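Local coordinates for protein exocyst complex component EXO70 (Saccharomyces cerevisiae, PDB 2B1E) that acts in the exocyst complex, which tethers secretory vesicles to sites of exocytosis, and has a role in assembling that complex, at residues D17-L29 / Y41-I55. Numbering follows the deposited sequence.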
loop_
_atom_site.group_PDB
_atom_site.type_symbol
_atom_site.label_atom_id
_atom_site.label_comp_id
_atom_site.label_asym_id
_atom_site.label_seq_id
_atom_site.Cartn_x
_atom_site.Cartn_y
_atom_site.Cartn_z
ATOM N N ASP A 17 51.994 29.077 51.317
ATOM C CA ASP A 17 52.269 29.360 49.917
ATOM C C ASP A 17 51.246 28.753 48.961
ATOM O O ASP A 17 50.839 29.405 47.994
ATOM C CB ASP A 17 53.682 28.907 49.554
ATOM C CG ASP A 17 54.739 29.829 50.131
ATOM O OD1 ASP A 17 54.351 30.890 50.679
ATOM O OD2 ASP A 17 55.942 29.505 50.036
ATOM N N LEU A 18 50.831 27.515 49.223
ATOM C CA LEU A 18 49.838 26.852 48.374
ATOM C C LEU A 18 48.521 27.623 48.442
ATOM O O LEU A 18 47.819 27.769 47.438
ATOM C CB LEU A 18 49.603 25.411 48.841
ATOM C CG LEU A 18 50.764 24.432 48.639
ATOM C CD1 LEU A 18 50.431 23.085 49.253
ATOM C CD2 LEU A 18 51.040 24.291 47.152
ATOM N N ALA A 19 48.190 28.102 49.639
ATOM C CA ALA A 19 46.965 28.858 49.853
ATOM C C ALA A 19 47.030 30.110 48.993
ATOM O O ALA A 19 46.076 30.444 48.293
ATOM C CB ALA A 19 46.835 29.232 51.330
ATOM N N ASN A 20 48.167 30.799 49.030
ATOM C CA ASN A 20 48.321 32.009 48.226
ATOM C C ASN A 20 48.096 31.688 46.749
ATOM O O ASN A 20 47.374 32.407 46.058
ATOM C CB ASN A 20 49.714 32.614 48.423
ATOM C CG ASN A 20 49.882 33.928 47.684
ATOM O OD1 ASN A 20 49.133 34.880 47.911
ATOM N ND2 ASN A 20 50.861 33.987 46.792
ATOM N N GLU A 21 48.711 30.613 46.262
ATOM C CA GLU A 21 48.546 30.205 44.866
ATOM C C GLU A 21 47.080 29.941 44.550
ATOM O O GLU A 21 46.570 30.378 43.521
ATOM C CB GLU A 21 49.347 28.935 44.571
ATOM C CG GLU A 21 50.840 29.109 44.695
ATOM C CD GLU A 21 51.389 30.015 43.620
ATOM O OE1 GLU A 21 51.177 29.704 42.428
ATOM O OE2 GLU A 21 52.027 31.033 43.965
ATOM N N ALA A 22 46.404 29.211 45.429
ATOM C CA ALA A 22 44.992 28.919 45.219
ATOM C C ALA A 22 44.175 30.205 45.154
ATOM O O ALA A 22 43.247 30.310 44.346
ATOM C CB ALA A 22 44.467 28.031 46.326
ATOM N N SER A 23 44.520 31.174 46.004
ATOM C CA SER A 23 43.818 32.459 46.047
ATOM C C SER A 23 43.941 33.181 44.717
ATOM O O SER A 23 42.984 33.800 44.234
ATOM C CB SER A 23 44.383 33.354 47.153
ATOM O OG SER A 23 43.965 32.924 48.437
ATOM N N LYS A 24 45.123 33.097 44.122
ATOM C CA LYS A 24 45.351 33.738 42.841
ATOM C C LYS A 24 44.526 33.052 41.759
ATOM O O LYS A 24 43.981 33.710 40.870
ATOM C CB LYS A 24 46.846 33.717 42.499
ATOM C CG LYS A 24 47.687 34.551 43.479
ATOM C CD LYS A 24 49.114 34.777 42.992
ATOM C CE LYS A 24 49.932 33.492 43.030
ATOM N NZ LYS A 24 51.318 33.679 42.511
ATOM N N TYR A 25 44.408 31.728 41.841
ATOM C CA TYR A 25 43.637 31.006 40.840
ATOM C C TYR A 25 42.157 31.338 40.969
ATOM O O TYR A 25 41.437 31.393 39.965
ATOM C CB TYR A 25 43.839 29.491 40.969
ATOM C CG TYR A 25 45.230 29.028 40.611
ATOM C CD1 TYR A 25 45.855 29.478 39.452
ATOM C CD2 TYR A 25 45.922 28.142 41.434
ATOM C CE1 TYR A 25 47.144 29.061 39.118
ATOM C CE2 TYR A 25 47.213 27.713 41.110
ATOM C CZ TYR A 25 47.817 28.178 39.954
ATOM O OH TYR A 25 49.091 27.770 39.638
ATOM N N GLU A 26 41.691 31.548 42.197
ATOM C CA GLU A 26 40.284 31.878 42.374
ATOM C C GLU A 26 39.961 33.236 41.755
ATOM O O GLU A 26 38.883 33.435 41.194
ATOM C CB GLU A 26 39.882 31.895 43.845
ATOM C CG GLU A 26 38.390 32.205 44.012
ATOM C CD GLU A 26 37.829 31.817 45.368
ATOM O OE1 GLU A 26 36.581 31.764 45.504
ATOM O OE2 GLU A 26 38.621 31.572 46.297
ATOM N N ILE A 27 40.894 34.173 41.871
ATOM C CA ILE A 27 40.688 35.500 41.310
ATOM C C ILE A 27 40.541 35.374 39.798
ATOM O O ILE A 27 39.672 36.002 39.182
ATOM C CB ILE A 27 41.864 36.442 41.693
ATOM C CG1 ILE A 27 41.778 36.754 43.192
ATOM C CG2 ILE A 27 41.820 37.722 40.852
ATOM C CD1 ILE A 27 42.930 37.572 43.758
ATOM N N ILE A 28 41.376 34.542 39.194
ATOM C CA ILE A 28 41.302 34.336 37.749
ATOM C C ILE A 28 39.946 33.732 37.383
ATOM O O ILE A 28 39.210 34.257 36.528
ATOM C CB ILE A 28 42.420 33.389 37.267
ATOM C CG1 ILE A 28 43.789 34.025 37.532
ATOM C CG2 ILE A 28 42.247 33.095 35.779
ATOM C CD1 ILE A 28 44.968 33.168 37.108
ATOM N N LEU A 29 39.616 32.628 38.043
ATOM C CA LEU A 29 38.357 31.937 37.786
ATOM C C LEU A 29 37.134 32.841 37.994
ATOM O O LEU A 29 36.121 32.690 37.308
ATOM C CB LEU A 29 38.254 30.697 38.681
ATOM C CG LEU A 29 39.224 29.554 38.353
ATOM C CD1 LEU A 29 39.158 28.495 39.445
ATOM C CD2 LEU A 29 38.869 28.942 36.984
ATOM N N TYR A 41 40.427 28.267 31.384
ATOM C CA TYR A 41 39.591 28.110 32.566
ATOM C C TYR A 41 39.679 26.666 33.074
ATOM O O TYR A 41 39.965 26.440 34.247
ATOM C CB TYR A 41 38.132 28.487 32.235
ATOM C CG TYR A 41 37.187 28.541 33.427
ATOM C CD1 TYR A 41 36.877 29.754 34.056
ATOM C CD2 TYR A 41 36.587 27.380 33.912
ATOM C CE1 TYR A 41 35.990 29.804 35.135
ATOM C CE2 TYR A 41 35.706 27.415 34.986
ATOM C CZ TYR A 41 35.410 28.626 35.594
ATOM O OH TYR A 41 34.541 28.644 36.662
ATOM N N THR A 42 39.447 25.683 32.210
ATOM C CA THR A 42 39.532 24.301 32.674
ATOM C C THR A 42 40.949 23.965 33.111
ATOM O O THR A 42 41.153 23.081 33.949
ATOM C CB THR A 42 39.107 23.280 31.607
ATOM O OG1 THR A 42 39.923 23.427 30.442
ATOM C CG2 THR A 42 37.634 23.458 31.250
ATOM N N GLN A 43 41.928 24.666 32.545
ATOM C CA GLN A 43 43.316 24.420 32.913
ATOM C C GLN A 43 43.558 24.866 34.353
ATOM O O GLN A 43 44.294 24.217 35.105
ATOM C CB GLN A 43 44.265 25.163 31.971
ATOM C CG GLN A 43 45.703 24.727 32.129
ATOM C CD GLN A 43 45.849 23.217 32.029
ATOM O OE1 GLN A 43 45.425 22.596 31.042
ATOM N NE2 GLN A 43 46.446 22.613 33.055
ATOM N N VAL A 44 42.951 25.980 34.747
ATOM C CA VAL A 44 43.114 26.445 36.119
ATOM C C VAL A 44 42.420 25.479 37.082
ATOM O O VAL A 44 42.942 25.172 38.156
ATOM C CB VAL A 44 42.550 27.860 36.306
ATOM C CG1 VAL A 44 42.496 28.202 37.793
ATOM C CG2 VAL A 44 43.436 28.863 35.572
ATOM N N VAL A 45 41.246 24.985 36.705
ATOM C CA VAL A 45 40.558 24.038 37.571
ATOM C C VAL A 45 41.444 22.783 37.709
ATOM O O VAL A 45 41.529 22.196 38.784
ATOM C CB VAL A 45 39.178 23.667 37.004
ATOM C CG1 VAL A 45 38.477 22.688 37.932
ATOM C CG2 VAL A 45 38.319 24.942 36.864
ATOM N N HIS A 46 42.111 22.377 36.628
ATOM C CA HIS A 46 42.989 21.201 36.699
ATOM C C HIS A 46 44.117 21.458 37.715
ATOM O O HIS A 46 44.489 20.564 38.477
ATOM C CB HIS A 46 43.622 20.870 35.329
ATOM C CG HIS A 46 42.678 20.253 34.339
ATOM N ND1 HIS A 46 41.771 19.274 34.679
ATOM C CD2 HIS A 46 42.530 20.452 33.005
ATOM C CE1 HIS A 46 41.105 18.898 33.601
ATOM N NE2 HIS A 46 41.546 19.597 32.571
ATOM N N LYS A 47 44.668 22.670 37.715
ATOM C CA LYS A 47 45.737 23.011 38.656
ATOM C C LYS A 47 45.262 22.801 40.090
ATOM O O LYS A 47 45.980 22.252 40.917
ATOM C CB LYS A 47 46.173 24.472 38.489
ATOM C CG LYS A 47 47.052 24.760 37.275
ATOM C CD LYS A 47 48.514 24.478 37.580
ATOM C CE LYS A 47 49.416 24.859 36.413
ATOM N NZ LYS A 47 50.857 24.652 36.748
ATOM N N LEU A 48 44.045 23.250 40.383
ATOM C CA LEU A 48 43.487 23.115 41.729
ATOM C C LEU A 48 43.287 21.650 42.094
ATOM O O LEU A 48 43.593 21.218 43.212
ATOM C CB LEU A 48 42.153 23.852 41.809
ATOM C CG LEU A 48 42.211 25.367 41.596
ATOM C CD1 LEU A 48 40.798 25.898 41.401
ATOM C CD2 LEU A 48 42.890 26.047 42.777
ATOM N N ASP A 49 42.753 20.902 41.136
ATOM C CA ASP A 49 42.487 19.488 41.299
ATOM C C ASP A 49 43.787 18.750 41.602
ATOM O O ASP A 49 43.863 17.962 42.550
ATOM C CB ASP A 49 41.861 18.942 40.015
ATOM C CG ASP A 49 40.720 17.993 40.287
ATOM O OD1 ASP A 49 40.539 17.616 41.464
ATOM O OD2 ASP A 49 40.007 17.624 39.328
ATOM N N ASP A 50 44.816 19.022 40.801
ATOM C CA ASP A 50 46.109 18.381 40.990
ATOM C C ASP A 50 46.738 18.834 42.311
ATOM O O ASP A 50 47.344 18.027 43.015
ATOM C CB ASP A 50 47.023 18.681 39.796
ATOM C CG ASP A 50 46.512 18.041 38.502
ATOM O OD1 ASP A 50 47.057 18.351 37.420
ATOM O OD2 ASP A 50 45.560 17.225 38.568
ATOM N N MET A 51 46.576 20.106 42.667
ATOM C CA MET A 51 47.131 20.600 43.932
ATOM C C MET A 51 46.477 19.836 45.083
ATOM O O MET A 51 47.159 19.342 45.979
ATOM C CB MET A 51 46.874 22.109 44.104
ATOM C CG MET A 51 47.491 22.713 45.380
ATOM S SD MET A 51 47.129 24.488 45.647
ATOM C CE MET A 51 48.228 25.186 44.396
ATOM N N LEU A 52 45.151 19.723 45.040
ATOM C CA LEU A 52 44.406 19.030 46.081
ATOM C C LEU A 52 44.898 17.589 46.214
ATOM O O LEU A 52 45.111 17.098 47.324
ATOM C CB LEU A 52 42.910 19.060 45.760
ATOM C CG LEU A 52 41.943 18.310 46.677
ATOM C CD1 LEU A 52 41.986 18.891 48.073
ATOM C CD2 LEU A 52 40.528 18.427 46.108
ATOM N N GLU A 53 45.091 16.929 45.078
ATOM C CA GLU A 53 45.574 15.553 45.057
ATOM C C GLU A 53 47.001 15.445 45.613
ATOM O O GLU A 53 47.305 14.546 46.409
ATOM C CB GLU A 53 45.542 15.023 43.625
ATOM C CG GLU A 53 45.920 13.573 43.477
ATOM C CD GLU A 53 44.978 12.665 44.223
ATOM O OE1 GLU A 53 43.750 12.897 44.156
ATOM O OE2 GLU A 53 45.461 11.715 44.872
ATOM N N ASP A 54 47.869 16.363 45.194
ATOM C CA ASP A 54 49.256 16.362 45.645
ATOM C C ASP A 54 49.416 16.503 47.165
ATOM O O ASP A 54 50.265 15.844 47.759
ATOM C CB ASP A 54 50.065 17.481 44.960
ATOM C CG ASP A 54 50.289 17.239 43.464
ATOM O OD1 ASP A 54 50.216 16.082 43.003
ATOM O OD2 ASP A 54 50.567 18.226 42.748
ATOM N N ILE A 55 48.612 17.344 47.806
ATOM C CA ILE A 55 48.761 17.532 49.246
ATOM C C ILE A 55 48.024 16.518 50.113
ATOM O O ILE A 55 48.256 16.452 51.320
ATOM C CB ILE A 55 48.324 18.946 49.689
ATOM C CG1 ILE A 55 46.818 19.117 49.502
ATOM C CG2 ILE A 55 49.088 19.995 48.900
ATOM C CD1 ILE A 55 46.316 20.495 49.897
HETATM O O HOH W 1 34.012 31.023 37.922
#
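Leu-29 packs into the hollow formed by Tyr-41, Val-44, Val-45 and Leu-48, and this end of the contact is tight. Its CD2 methyl sits over the centre of one face of the Tyr-41 ring, a CH-pi contact 3.6 Å from the centroid. CD1 of Leu-29 meets CD1 of Leu-48 tip to tip at 3.6 Å. With chi1 at -172°, CG of Tyr-41 stands opposite the backbone N, and the ring face is brought across the end of Leu-29. A water at the ring edge lies 2.7 Å from Tyr-41 OH and donates to Leu-29 O. A leucine at Tyr-41 would probably leave this water without its phenolic partner and the Leu-29 methyl without a ring face to lie on. Helices 15-30 and 38-56 form an antiparallel pair with knobs-into-holes packing; the axes of segments 17-29 and 41-55 come within 10.2 Å at 156°. Helix 66-94 adds Ser-82 beside Leu-29 and Leu-75 beside Leu-48. Tyr-25 is the second knob, among Val-44, Lys-47, Leu-48 and Met-51. Tyr-25 CB lies 3.7 Å from Val-44 CG1, and Met-51 CE comes to the edge of the Tyr-25 ring. At the far end Leu-18 CD1 presses on Ile-55 CG2 at 3.4 Å, closer than usual for two carbons. Packing is looser on the solvent side. There Lys-47 passes its CD 3.9 Å from Tyr-25 OH, and its amine leads away. Ile-28 only grazes Val-44, CG2 to CG2 at 4.4 Å.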